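PDB 3P2E: 16S rRNA (adenine(1408)-N(1))-methyltransferase from Escherichia coli, which methylates the N1 position of adenine 1408 in 16S rRNA of assembled 30S subunits, using S-adenosyl-L-methionine, and so confers resistance to various aminoglycosides. Local coordinates for residues L2-T7 and N60-S65; N48-G53 and N79-I84; E112-P117 and E166-E171; D120-V125 and A170-S175. All blocks are in the same frame, centred on the assembly; numbering follows the deposited sequence.

Contact 1. Residues L2-T7 and N60-S65; sequences LILKGT and NLFDIS
Ser65 and Gly6 make the direct polar link between the N-terminal hairpin and helix 62-68. Ser65 OG donates a hydrogen bond of 2.6 Å to Gly6 O. It meets that oxygen in the carbonyl plane, on a lone pair, at a C=O...donor angle of 120°. The hydroxyl is swung to the side opposite its own backbone N (chi1 178°), which aims it at the turn. CB of Leu4 lies 3.6 Å from the same OG. A water adds a second polar bridge. It donates to Ser65 O at 2.7 Å and to Leu4 O, and it accepts from Gly6 N. Backbone atoms of the hairpin are thus tied to the helix at two places. Gly6 has a positive phi (74°), a conformation that glycine adopts easily.

The aromatic part is a CH-pi contact. Thr7 CB stands over the centre of the Phe62 ring, 4.0 Å from the centroid and almost on the ring normal. CG2 of Thr7 covers the same face near CG of the ring.

The apolar part belongs to Leu4. Its two methyls divide the work: CD1 packs on Leu61 CB at 3.7 Å, and CD2 reaches the Phe62 ring edge near CE1 at 4.2 Å. Ile64 and Ser65 touch Phe82 of strand 80-83, so the helix packs on that strand as well. Leu61 also touches Phe82. Residues 3-5 and 8-10 form a two-stranded antiparallel beta hairpin. Its turn is fastened to helix 62-68, which packs on the Rossmann-like methyltransferase sheet.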
loop_
_atom_site.group_PDB
_atom_site.type_symbol
_atom_site.label_atom_id
_atom_site.label_comp_id
_atom_site.label_asym_id
_atom_site.label_seq_id
_atom_site.Cartn_x
_atom_site.Cartn_y
_atom_site.Cartn_z
ATOM N N LEU A 2 0.462 16.219 3.744
ATOM C CA LEU A 2 1.588 16.494 2.808
ATOM C C LEU A 2 1.567 15.556 1.612
ATOM O O LEU A 2 1.562 14.335 1.774
ATOM C CB LEU A 2 2.930 16.334 3.525
ATOM C CG LEU A 2 3.323 17.353 4.594
ATOM C CD1 LEU A 2 4.632 16.922 5.241
ATOM C CD2 LEU A 2 3.463 18.733 3.965
ATOM N N ILE A 3 1.558 16.131 0.413
ATOM C CA ILE A 3 1.575 15.339 -0.810
ATOM C C ILE A 3 2.654 15.882 -1.734
ATOM O O ILE A 3 3.170 16.985 -1.527
ATOM C CB ILE A 3 0.228 15.398 -1.562
ATOM C CG1 ILE A 3 -0.012 16.812 -2.096
ATOM C CG2 ILE A 3 -0.902 14.968 -0.637
ATOM C CD1 ILE A 3 -1.170 16.912 -3.068
ATOM N N LEU A 4 3.002 15.104 -2.751
ATOM C CA LEU A 4 4.011 15.523 -3.709
ATOM C C LEU A 4 3.400 16.014 -5.011
ATOM O O LEU A 4 2.518 15.371 -5.578
ATOM C CB LEU A 4 4.963 14.371 -4.040
ATOM C CG LEU A 4 6.043 13.975 -3.038
ATOM C CD1 LEU A 4 6.894 12.870 -3.657
ATOM C CD2 LEU A 4 6.916 15.177 -2.699
ATOM N N LYS A 5 3.875 17.165 -5.470
ATOM C CA LYS A 5 3.445 17.741 -6.735
ATOM C C LYS A 5 4.766 17.801 -7.486
ATOM O O LYS A 5 5.498 18.785 -7.401
ATOM C CB LYS A 5 2.870 19.145 -6.534
ATOM C CG LYS A 5 2.448 19.825 -7.830
ATOM C CD LYS A 5 1.723 21.140 -7.575
ATOM C CE LYS A 5 0.382 20.913 -6.888
ATOM N NZ LYS A 5 -0.370 22.182 -6.677
ATOM N N GLY A 6 5.079 16.735 -8.211
ATOM C CA GLY A 6 6.356 16.694 -8.893
ATOM C C GLY A 6 7.362 16.444 -7.784
ATOM O O GLY A 6 7.179 15.525 -6.988
ATOM N N THR A 7 8.411 17.260 -7.705
ATOM C CA THR A 7 9.419 17.095 -6.661
ATOM C C THR A 7 9.146 18.024 -5.482
ATOM O O THR A 7 9.919 18.071 -4.527
ATOM C CB THR A 7 10.838 17.391 -7.195
ATOM O OG1 THR A 7 10.917 18.758 -7.626
ATOM C CG2 THR A 7 11.168 16.474 -8.357
ATOM N N ASN A 60 12.470 9.062 -3.131
ATOM C CA ASN A 60 12.358 7.934 -4.038
ATOM C C ASN A 60 11.124 7.961 -4.927
ATOM O O ASN A 60 10.990 7.143 -5.838
ATOM C CB ASN A 60 12.424 6.628 -3.255
ATOM C CG ASN A 60 13.800 6.374 -2.679
ATOM O OD1 ASN A 60 14.780 7.026 -3.062
ATOM N ND2 ASN A 60 13.889 5.410 -1.771
ATOM N N LEU A 61 10.237 8.916 -4.674
ATOM C CA LEU A 61 9.012 9.056 -5.458
ATOM C C LEU A 61 9.088 10.150 -6.515
ATOM O O LEU A 61 8.174 10.298 -7.328
ATOM C CB LEU A 61 7.838 9.364 -4.532
ATOM C CG LEU A 61 7.222 8.192 -3.780
ATOM C CD1 LEU A 61 6.434 8.705 -2.590
ATOM C CD2 LEU A 61 6.337 7.395 -4.737
ATOM N N PHE A 62 10.171 10.918 -6.506
ATOM C CA PHE A 62 10.316 12.021 -7.451
ATOM C C PHE A 62 10.094 11.697 -8.925
ATOM O O PHE A 62 9.395 12.430 -9.621
ATOM C CB PHE A 62 11.689 12.685 -7.277
ATOM C CG PHE A 62 11.818 13.496 -6.015
ATOM C CD1 PHE A 62 10.719 13.708 -5.184
ATOM C CD2 PHE A 62 13.039 14.069 -5.666
ATOM C CE1 PHE A 62 10.834 14.478 -4.029
ATOM C CE2 PHE A 62 13.161 14.840 -4.513
ATOM C CZ PHE A 62 12.056 15.044 -3.694
ATOM N N ASP A 63 10.687 10.614 -9.412
ATOM C CA ASP A 63 10.528 10.272 -10.822
ATOM C C ASP A 63 9.086 9.998 -11.219
ATOM O O ASP A 63 8.579 10.585 -12.175
ATOM C CB ASP A 63 11.412 9.079 -11.182
ATOM C CG ASP A 63 12.846 9.487 -11.457
ATOM O OD1 ASP A 63 13.426 10.217 -10.625
ATOM O OD2 ASP A 63 13.393 9.080 -12.504
ATOM N N ILE A 64 8.416 9.110 -10.496
ATOM C CA ILE A 64 7.033 8.805 -10.832
ATOM C C ILE A 64 6.103 9.974 -10.506
ATOM O O ILE A 64 5.102 10.183 -11.184
ATOM C CB ILE A 64 6.551 7.527 -10.111
ATOM C CG1 ILE A 64 7.318 6.312 -10.646
ATOM C CG2 ILE A 64 5.049 7.341 -10.323
ATOM C CD1 ILE A 64 7.182 6.100 -12.151
ATOM N N SER A 65 6.438 10.744 -9.477
ATOM C CA SER A 65 5.619 11.891 -9.112
ATOM C C SER A 65 5.656 12.915 -10.247
ATOM O O SER A 65 4.650 13.554 -10.552
ATOM C CB SER A 65 6.136 12.533 -7.824
ATOM O OG SER A 65 5.366 13.674 -7.500
HETATM O O HOH W 1 2.926 14.626 -8.710
#

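Contact 2. Residues N48-G53 and N79-I84; sequences NTFYIG and NVVFVI
Phe50 and Val81 form a tight part of this contact. Val81 CG1 comes within 3.5 Å of Phe50 CE2. The same methyl lies 3.7 Å from Ile52 CG1, and the Ile52 and Val81 side chains run side by side. Val81 CG1 sits between its own backbone N and carbonyl carbon (chi1 65°), a position from which it reaches both neighbours. Farther along, Ile52 CG2 packs on Val83 CG2.

The backbones are joined in parallel register. Tyr51 N donates to Asn79 O at 2.8 Å, and Val81 N to Tyr51 O. Gly53 N then donates to Val81 O, and Val83 N to Gly53 O at 2.8 Å. Asn79 extends the ladder with its side chain: ND2 gives a bond of 3.1 Å to Thr49 O, nearly along the C=O axis. ND2 also bonds to Ala43 O. The amide stands beside the Tyr51 ring, with the two planes 86° apart.

On the other face of the sheet Tyr51 and Val80 pack more loosely. Tyr51 CB and Val80 CG2 are 4.3 Å apart, and Val80 is partly exposed. On that face the Phe82 ring edge meets Gly53 O. Helices pack here: Val80 touches Ala43 and Ile68, and Phe82 touches Ile39 and Ile64. The 20° angle between the strands is a modest twist. The strands are the two ends of a beta-alpha-beta unit through helix 62-68, part of the Rossmann-like fold of this methyltransferase.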
loop_
_atom_site.group_PDB
_atom_site.type_symbol
_atom_site.label_atom_id
_atom_site.label_comp_id
_atom_site.label_asym_id
_atom_site.label_seq_id
_atom_site.Cartn_x
_atom_site.Cartn_y
_atom_site.Cartn_z
ATOM N N ASN A 48 -11.305 4.016 -12.449
ATOM C CA ASN A 48 -12.478 4.270 -11.615
ATOM C C ASN A 48 -12.094 4.105 -10.145
ATOM O O ASN A 48 -12.952 4.039 -9.262
ATOM C CB ASN A 48 -13.619 3.312 -11.960
ATOM C CG ASN A 48 -14.965 3.788 -11.426
ATOM O OD1 ASN A 48 -15.934 3.027 -11.385
ATOM N ND2 ASN A 48 -15.033 5.056 -11.027
ATOM N N THR A 49 -10.792 4.018 -9.896
ATOM C CA THR A 49 -10.276 3.898 -8.536
ATOM C C THR A 49 -9.236 4.992 -8.326
ATOM O O THR A 49 -8.394 5.243 -9.199
ATOM C CB THR A 49 -9.608 2.526 -8.278
ATOM O OG1 THR A 49 -10.598 1.489 -8.328
ATOM C CG2 THR A 49 -8.935 2.509 -6.904
ATOM N N PHE A 50 -9.310 5.658 -7.178
ATOM C CA PHE A 50 -8.341 6.697 -6.862
ATOM C C PHE A 50 -7.276 6.025 -6.010
ATOM O O PHE A 50 -7.582 5.448 -4.965
ATOM C CB PHE A 50 -8.982 7.843 -6.086
ATOM C CG PHE A 50 -8.060 9.007 -5.878
ATOM C CD1 PHE A 50 -7.637 9.769 -6.960
ATOM C CD2 PHE A 50 -7.579 9.317 -4.610
ATOM C CE1 PHE A 50 -6.744 10.827 -6.788
ATOM C CE2 PHE A 50 -6.686 10.371 -4.424
ATOM C CZ PHE A 50 -6.268 11.129 -5.517
ATOM N N TYR A 51 -6.029 6.095 -6.471
ATOM C CA TYR A 51 -4.908 5.469 -5.783
ATOM C C TYR A 51 -4.079 6.419 -4.930
ATOM O O TYR A 51 -3.619 7.463 -5.393
ATOM C CB TYR A 51 -4.016 4.766 -6.810
ATOM C CG TYR A 51 -4.681 3.541 -7.401
ATOM C CD1 TYR A 51 -4.589 2.304 -6.764
ATOM C CD2 TYR A 51 -5.465 3.635 -8.550
ATOM C CE1 TYR A 51 -5.267 1.189 -7.254
ATOM C CE2 TYR A 51 -6.149 2.527 -9.046
ATOM C CZ TYR A 51 -6.046 1.312 -8.393
ATOM O OH TYR A 51 -6.726 0.217 -8.869
ATOM N N ILE A 52 -3.896 6.031 -3.674
ATOM C CA ILE A 52 -3.136 6.822 -2.721
ATOM C C ILE A 52 -1.935 6.025 -2.245
ATOM O O ILE A 52 -2.089 5.009 -1.568
ATOM C CB ILE A 52 -3.998 7.187 -1.499
ATOM C CG1 ILE A 52 -5.242 7.950 -1.963
ATOM C CG2 ILE A 52 -3.187 8.035 -0.514
ATOM C CD1 ILE A 52 -6.222 8.261 -0.844
ATOM N N GLY A 53 -0.745 6.487 -2.615
ATOM C CA GLY A 53 0.477 5.814 -2.214
ATOM C C GLY A 53 1.145 6.612 -1.115
ATOM O O GLY A 53 1.436 7.794 -1.292
ATOM N N ASN A 79 -5.590 9.838 -11.403
ATOM C CA ASN A 79 -6.095 9.037 -10.293
ATOM C C ASN A 79 -5.037 8.531 -9.315
ATOM O O ASN A 79 -5.173 7.445 -8.748
ATOM C CB ASN A 79 -6.922 7.862 -10.841
ATOM C CG ASN A 79 -6.098 6.874 -11.656
ATOM O OD1 ASN A 79 -5.138 7.246 -12.337
ATOM N ND2 ASN A 79 -6.495 5.605 -11.614
ATOM N N VAL A 80 -3.993 9.330 -9.113
ATOM C CA VAL A 80 -2.916 8.966 -8.194
ATOM C C VAL A 80 -2.436 10.170 -7.393
ATOM O O VAL A 80 -2.325 11.273 -7.921
ATOM C CB VAL A 80 -1.680 8.399 -8.951
ATOM C CG1 VAL A 80 -0.578 8.026 -7.958
ATOM C CG2 VAL A 80 -2.079 7.200 -9.773
ATOM N N VAL A 81 -2.179 9.954 -6.108
ATOM C CA VAL A 81 -1.640 10.999 -5.253
ATOM C C VAL A 81 -0.643 10.311 -4.333
ATOM O O VAL A 81 -0.874 9.182 -3.888
ATOM C CB VAL A 81 -2.727 11.711 -4.406
ATOM C CG1 VAL A 81 -3.359 10.745 -3.419
ATOM C CG2 VAL A 81 -2.104 12.894 -3.666
ATOM N N PHE A 82 0.486 10.972 -4.096
ATOM C CA PHE A 82 1.524 10.439 -3.226
ATOM C C PHE A 82 1.549 11.253 -1.945
ATOM O O PHE A 82 1.759 12.468 -1.961
ATOM C CB PHE A 82 2.886 10.487 -3.925
ATOM C CG PHE A 82 3.003 9.523 -5.069
ATOM C CD1 PHE A 82 2.762 8.166 -4.869
ATOM C CD2 PHE A 82 3.348 9.963 -6.345
ATOM C CE1 PHE A 82 2.864 7.251 -5.929
ATOM C CE2 PHE A 82 3.453 9.056 -7.411
ATOM C CZ PHE A 82 3.210 7.696 -7.196
ATOM N N VAL A 83 1.313 10.558 -0.840
ATOM C CA VAL A 83 1.264 11.155 0.484
ATOM C C VAL A 83 2.551 10.846 1.239
ATOM O O VAL A 83 2.981 9.696 1.303
ATOM C CB VAL A 83 0.065 10.582 1.269
ATOM C CG1 VAL A 83 0.104 11.042 2.714
ATOM C CG2 VAL A 83 -1.234 11.004 0.593
ATOM N N ILE A 84 3.160 11.878 1.813
ATOM C CA ILE A 84 4.393 11.699 2.563
ATOM C C ILE A 84 4.047 11.594 4.034
ATOM O O ILE A 84 3.767 12.595 4.697
ATOM C CB ILE A 84 5.361 12.876 2.339
ATOM C CG1 ILE A 84 5.604 13.067 0.835
ATOM C CG2 ILE A 84 6.677 12.607 3.051
ATOM C CD1 ILE A 84 6.059 11.808 0.101
#

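Contact 3. Residues E112-P117 and E166-E171; sequences EYVIKP and EQYKAE
Helix 108-115 runs into a turn with a cis peptide before Pro117, and of the two segments Pro117 CA and Glu171 CA come nearest, at 7.2 Å. Tyr168 reaches across to helix 108-115. Its CG is trans to the backbone N (chi1 -172°), and the ring extends to the carbonyls of Val114 and Ile115. There Tyr168 OH donates to Val114 O at 2.8 Å, from 36° above the carbonyl plane. The carbonyl oxygen itself lies at the ring edge, in its plane. Ile115 O, the next carbonyl, takes a hydrogen bond from Tyr162 OH. Two tyrosines therefore hold neighbouring carbonyls of this helix segment, part of the Rossmann-like methyltransferase fold. Tyr113 of the same helix touches the bound S-adenosyl-L-homocysteine.

Pro117 CD touches both Tyr168 and Glu171. It is 4.0 Å from Tyr168 CE1 and 3.0 Å from Glu171 OE2. The glutamate chain is extended beyond CG and crosses the proline ring at about a right angle. A water donates to Glu171 OE2 at 2.6 Å and to Lys116 O at 3.2 Å. Lys116 NZ turns back to donate to Pro117 O at 2.9 Å.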
loop_
_atom_site.group_PDB
_atom_site.type_symbol
_atom_site.label_atom_id
_atom_site.label_comp_id
_atom_site.label_asym_id
_atom_site.label_seq_id
_atom_site.Cartn_x
_atom_site.Cartn_y
_atom_site.Cartn_z
ATOM N N GLU A 112 8.240 -5.174 10.318
ATOM C CA GLU A 112 8.052 -5.662 11.680
ATOM C C GLU A 112 6.632 -5.408 12.196
ATOM O O GLU A 112 6.066 -6.243 12.900
ATOM C CB GLU A 112 9.081 -5.036 12.633
ATOM C CG GLU A 112 8.767 -3.625 13.083
ATOM C CD GLU A 112 9.684 -3.149 14.198
ATOM O OE1 GLU A 112 9.766 -3.838 15.237
ATOM O OE2 GLU A 112 10.318 -2.085 14.038
ATOM N N TYR A 113 6.039 -4.270 11.839
ATOM C CA TYR A 113 4.681 -3.975 12.300
ATOM C C TYR A 113 3.693 -5.002 11.760
ATOM O O TYR A 113 2.702 -5.330 12.414
ATOM C CB TYR A 113 4.233 -2.579 11.858
ATOM C CG TYR A 113 5.054 -1.449 12.439
ATOM C CD1 TYR A 113 5.687 -1.584 13.676
ATOM C CD2 TYR A 113 5.181 -0.238 11.763
ATOM C CE1 TYR A 113 6.428 -0.539 14.224
ATOM C CE2 TYR A 113 5.916 0.814 12.306
ATOM C CZ TYR A 113 6.538 0.655 13.534
ATOM O OH TYR A 113 7.273 1.689 14.072
ATOM N N VAL A 114 3.960 -5.505 10.562
ATOM C CA VAL A 114 3.074 -6.489 9.961
ATOM C C VAL A 114 3.321 -7.897 10.498
ATOM O O VAL A 114 2.376 -8.618 10.810
ATOM C CB VAL A 114 3.226 -6.515 8.411
ATOM C CG1 VAL A 114 2.391 -7.645 7.820
ATOM C CG2 VAL A 114 2.786 -5.185 7.822
ATOM N N ILE A 115 4.590 -8.274 10.623
ATOM C CA ILE A 115 4.952 -9.621 11.067
ATOM C C ILE A 115 4.872 -9.945 12.557
ATOM O O ILE A 115 4.525 -11.074 12.924
ATOM C CB ILE A 115 6.379 -9.989 10.587
ATOM C CG1 ILE A 115 6.491 -9.780 9.075
ATOM C CG2 ILE A 115 6.692 -11.440 10.932
ATOM C CD1 ILE A 115 5.446 -10.497 8.282
ATOM N N LYS A 116 5.189 -8.980 13.415
ATOM C CA LYS A 116 5.179 -9.222 14.859
ATOM C C LYS A 116 3.873 -9.819 15.392
ATOM O O LYS A 116 3.878 -10.898 15.985
ATOM C CB LYS A 116 5.527 -7.934 15.617
ATOM C CG LYS A 116 5.801 -8.149 17.100
ATOM C CD LYS A 116 6.393 -6.904 17.747
ATOM C CE LYS A 116 5.400 -5.752 17.789
ATOM N NZ LYS A 116 4.260 -6.027 18.708
ATOM N N PRO A 117 2.742 -9.119 15.221
ATOM C CA PRO A 117 2.554 -7.812 14.583
ATOM C C PRO A 117 2.452 -6.744 15.666
ATOM O O PRO A 117 2.354 -7.065 16.850
ATOM C CB PRO A 117 1.236 -7.988 13.853
ATOM C CG PRO A 117 0.446 -8.770 14.869
ATOM C CD PRO A 117 1.445 -9.809 15.361
ATOM N N GLU A 166 -3.455 -19.420 15.119
ATOM C CA GLU A 166 -4.552 -18.767 15.814
ATOM C C GLU A 166 -4.089 -17.476 16.483
ATOM O O GLU A 166 -4.822 -16.489 16.513
ATOM C CB GLU A 166 -5.146 -19.709 16.866
ATOM C CG GLU A 166 -5.628 -21.040 16.306
ATOM C CD GLU A 166 -6.646 -20.875 15.193
ATOM O OE1 GLU A 166 -7.701 -20.251 15.436
ATOM O OE2 GLU A 166 -6.390 -21.369 14.074
ATOM N N GLN A 167 -2.870 -17.484 17.017
ATOM C CA GLN A 167 -2.329 -16.300 17.680
ATOM C C GLN A 167 -2.221 -15.115 16.724
ATOM O O GLN A 167 -2.622 -14.003 17.062
ATOM C CB GLN A 167 -0.947 -16.592 18.277
ATOM C CG GLN A 167 -0.941 -17.615 19.401
ATOM C CD GLN A 167 0.408 -17.709 20.097
ATOM O OE1 GLN A 167 1.437 -17.927 19.453
ATOM N NE2 GLN A 167 0.409 -17.548 21.417
ATOM N N TYR A 168 -1.674 -15.350 15.535
ATOM C CA TYR A 168 -1.525 -14.272 14.563
ATOM C C TYR A 168 -2.894 -13.769 14.113
ATOM O O TYR A 168 -3.125 -12.563 14.023
ATOM C CB TYR A 168 -0.724 -14.745 13.342
ATOM C CG TYR A 168 -0.366 -13.620 12.394
ATOM C CD1 TYR A 168 0.625 -12.692 12.722
ATOM C CD2 TYR A 168 -1.048 -13.457 11.188
ATOM C CE1 TYR A 168 0.929 -11.627 11.867
ATOM C CE2 TYR A 168 -0.757 -12.397 10.331
ATOM C CZ TYR A 168 0.228 -11.487 10.674
ATOM O OH TYR A 168 0.490 -10.428 9.835
ATOM N N LYS A 169 -3.809 -14.696 13.847
ATOM C CA LYS A 169 -5.147 -14.323 13.406
ATOM C C LYS A 169 -5.865 -13.484 14.457
ATOM O O LYS A 169 -6.549 -12.512 14.130
ATOM C CB LYS A 169 -5.966 -15.579 13.095
ATOM C CG LYS A 169 -7.270 -15.303 12.361
ATOM C CD LYS A 169 -7.964 -16.598 11.958
ATOM C CE LYS A 169 -9.252 -16.321 11.194
ATOM N NZ LYS A 169 -9.931 -17.579 10.763
ATOM N N ALA A 170 -5.711 -13.859 15.723
ATOM C CA ALA A 170 -6.358 -13.133 16.810
ATOM C C ALA A 170 -5.780 -11.736 16.972
ATOM O O ALA A 170 -6.513 -10.777 17.209
ATOM C CB ALA A 170 -6.216 -13.907 18.115
ATOM N N GLU A 171 -4.461 -11.630 16.856
ATOM C CA GLU A 171 -3.786 -10.344 16.984
ATOM C C GLU A 171 -4.242 -9.393 15.888
ATOM O O GLU A 171 -4.530 -8.223 16.154
ATOM C CB GLU A 171 -2.271 -10.550 16.939
ATOM C CG GLU A 171 -1.744 -11.222 18.200
ATOM C CD GLU A 171 -0.398 -11.898 18.010
ATOM O OE1 GLU A 171 0.197 -12.312 19.027
ATOM O OE2 GLU A 171 0.060 -12.029 16.856
HETATM O O HOH W 2 2.089 -13.570 16.363
#

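Contact 4. Residues D120-V125 and A170-S175; sequences DILSNV and AELSNS
Leu122, Ser123 and Ser175 all place the first atom beyond CB opposite their own carbonyl carbon (chi1 -65° in Ser175), and this brings them together across the two helices. Leu172 is less regular: its chi1 of -105° lies away from the usual staggered values. Its CD1 nevertheless meets Leu122 CD1 at 3.8 Å, where the two side chains cross at a slant. Pro117 touches both leucines.

The serine side is closer. Ser123 CA and Ser175 CA are 4.4 Å apart, because both side chains are small. Leu122 CB packs on Ser175 CB at 3.7 Å, and Ser123 OG lies 3.5 Å from Ser175 CA. The two hydroxyls do not bond to each other. Both bond to Arg119 O, one turn before Ser123, so a single carbonyl is shared by the two helices. A water then donates to Ser123 OG at 2.8 Å and, weakly, to Asn174 O at 3.2 Å.

The helix segments cross at -48°, with their axes 8.8 Å apart at closest approach. Leu172 also touches Ile179 of strand 178-185, the edge strand that follows its helix. The arrangement is a helix-helix packing on the flank of the Rossmann-like methyltransferase sheet.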
loop_
_atom_site.group_PDB
_atom_site.type_symbol
_atom_site.label_atom_id
_atom_site.label_comp_id
_atom_site.label_asym_id
_atom_site.label_seq_id
_atom_site.Cartn_x
_atom_site.Cartn_y
_atom_site.Cartn_z
ATOM N N ASP A 120 -1.060 -1.814 17.868
ATOM C CA ASP A 120 -1.405 -0.397 17.857
ATOM C C ASP A 120 -1.218 0.213 16.472
ATOM O O ASP A 120 -2.099 0.916 15.975
ATOM C CB ASP A 120 -0.569 0.366 18.887
ATOM C CG ASP A 120 -0.913 1.843 18.940
ATOM O OD1 ASP A 120 -2.104 2.180 19.131
ATOM O OD2 ASP A 120 0.006 2.674 18.798
ATOM N N ILE A 121 -0.080 -0.060 15.843
ATOM C CA ILE A 121 0.179 0.477 14.514
ATOM C C ILE A 121 -0.812 -0.077 13.490
ATOM O O ILE A 121 -1.348 0.674 12.672
ATOM C CB ILE A 121 1.619 0.165 14.043
ATOM C CG1 ILE A 121 2.635 0.790 15.002
ATOM C CG2 ILE A 121 1.833 0.723 12.643
ATOM C CD1 ILE A 121 2.566 2.304 15.079
ATOM N N LEU A 122 -1.063 -1.384 13.528
ATOM C CA LEU A 122 -2.009 -1.964 12.578
ATOM C C LEU A 122 -3.395 -1.359 12.789
ATOM O O LEU A 122 -4.164 -1.195 11.840
ATOM C CB LEU A 122 -2.063 -3.490 12.710
ATOM C CG LEU A 122 -0.820 -4.240 12.212
ATOM C CD1 LEU A 122 -1.122 -5.731 12.140
ATOM C CD2 LEU A 122 -0.412 -3.728 10.833
ATOM N N SER A 123 -3.712 -1.020 14.036
ATOM C CA SER A 123 -4.999 -0.409 14.336
ATOM C C SER A 123 -5.097 0.932 13.611
ATOM O O SER A 123 -6.162 1.280 13.089
ATOM C CB SER A 123 -5.161 -0.202 15.842
ATOM O OG SER A 123 -5.264 -1.445 16.511
ATOM N N ASN A 124 -3.989 1.676 13.577
ATOM C CA ASN A 124 -3.963 2.971 12.890
ATOM C C ASN A 124 -4.219 2.758 11.403
ATOM O O ASN A 124 -4.923 3.542 10.765
ATOM C CB ASN A 124 -2.603 3.674 13.022
ATOM C CG ASN A 124 -2.205 3.956 14.453
ATOM O OD1 ASN A 124 -3.048 4.192 15.319
ATOM N ND2 ASN A 124 -0.898 3.958 14.705
ATOM N N VAL A 125 -3.626 1.707 10.841
ATOM C CA VAL A 125 -3.813 1.424 9.424
ATOM C C VAL A 125 -5.259 1.020 9.149
ATOM O O VAL A 125 -5.839 1.403 8.131
ATOM C CB VAL A 125 -2.868 0.297 8.936
ATOM C CG1 VAL A 125 -3.128 0.009 7.461
ATOM C CG2 VAL A 125 -1.420 0.708 9.150
ATOM N N ALA A 170 -5.711 -13.859 15.723
ATOM C CA ALA A 170 -6.358 -13.133 16.810
ATOM C C ALA A 170 -5.780 -11.736 16.972
ATOM O O ALA A 170 -6.513 -10.777 17.209
ATOM C CB ALA A 170 -6.216 -13.907 18.115
ATOM N N GLU A 171 -4.461 -11.630 16.856
ATOM C CA GLU A 171 -3.786 -10.344 16.984
ATOM C C GLU A 171 -4.242 -9.393 15.888
ATOM O O GLU A 171 -4.530 -8.223 16.154
ATOM C CB GLU A 171 -2.271 -10.550 16.939
ATOM C CG GLU A 171 -1.744 -11.222 18.200
ATOM C CD GLU A 171 -0.398 -11.898 18.010
ATOM O OE1 GLU A 171 0.197 -12.312 19.027
ATOM O OE2 GLU A 171 0.060 -12.029 16.856
ATOM N N LEU A 172 -4.315 -9.884 14.657
ATOM C CA LEU A 172 -4.765 -9.032 13.565
ATOM C C LEU A 172 -6.225 -8.659 13.778
ATOM O O LEU A 172 -6.616 -7.507 13.586
ATOM C CB LEU A 172 -4.586 -9.733 12.212
ATOM C CG LEU A 172 -3.413 -9.215 11.372
ATOM C CD1 LEU A 172 -2.109 -9.389 12.135
ATOM C CD2 LEU A 172 -3.365 -9.956 10.040
ATOM N N SER A 173 -7.032 -9.632 14.189
ATOM C CA SER A 173 -8.446 -9.372 14.427
ATOM C C SER A 173 -8.623 -8.249 15.444
ATOM O O SER A 173 -9.503 -7.393 15.295
ATOM C CB SER A 173 -9.147 -10.634 14.929
ATOM O OG SER A 173 -10.516 -10.369 15.169
ATOM N N ASN A 174 -7.779 -8.246 16.472
ATOM C CA ASN A 174 -7.846 -7.219 17.506
ATOM C C ASN A 174 -7.559 -5.831 16.940
ATOM O O ASN A 174 -8.015 -4.825 17.487
ATOM C CB ASN A 174 -6.852 -7.521 18.631
ATOM C CG ASN A 174 -7.209 -8.775 19.404
ATOM O OD1 ASN A 174 -8.345 -8.939 19.854
ATOM N ND2 ASN A 174 -6.236 -9.664 19.573
ATOM N N SER A 175 -6.803 -5.784 15.846
ATOM C CA SER A 175 -6.455 -4.520 15.204
ATOM C C SER A 175 -7.458 -4.118 14.131
ATOM O O SER A 175 -7.347 -3.038 13.547
ATOM C CB SER A 175 -5.058 -4.605 14.583
ATOM O OG SER A 175 -4.069 -4.780 15.581
HETATM O O HOH W 3 -5.372 -3.361 18.481
#

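From the N terminus, the hairpin strand 3-5 is first held by contact 1, which closes a loop of 52 residues onto helix 62-68. Contact 2 opens inside that loop, closes one of 25 residues and ends beyond it, so the two cross. They also touch: Leu2 and Leu4 bond with the backbone of Ile84 and Phe82. Together they tie the hairpin, helix 62-68 and the edge of the sheet at strand 80-83. Contacts 3 and 4 follow later, closing loops of 48 and 44 residues on helix 166-175 and sharing Ala170 and Glu171. Contact 4 opens after contact 3, and their centres are 8 Å apart. This pair lies across the chain's centre from contacts 1 and 2, toward strand 178-185.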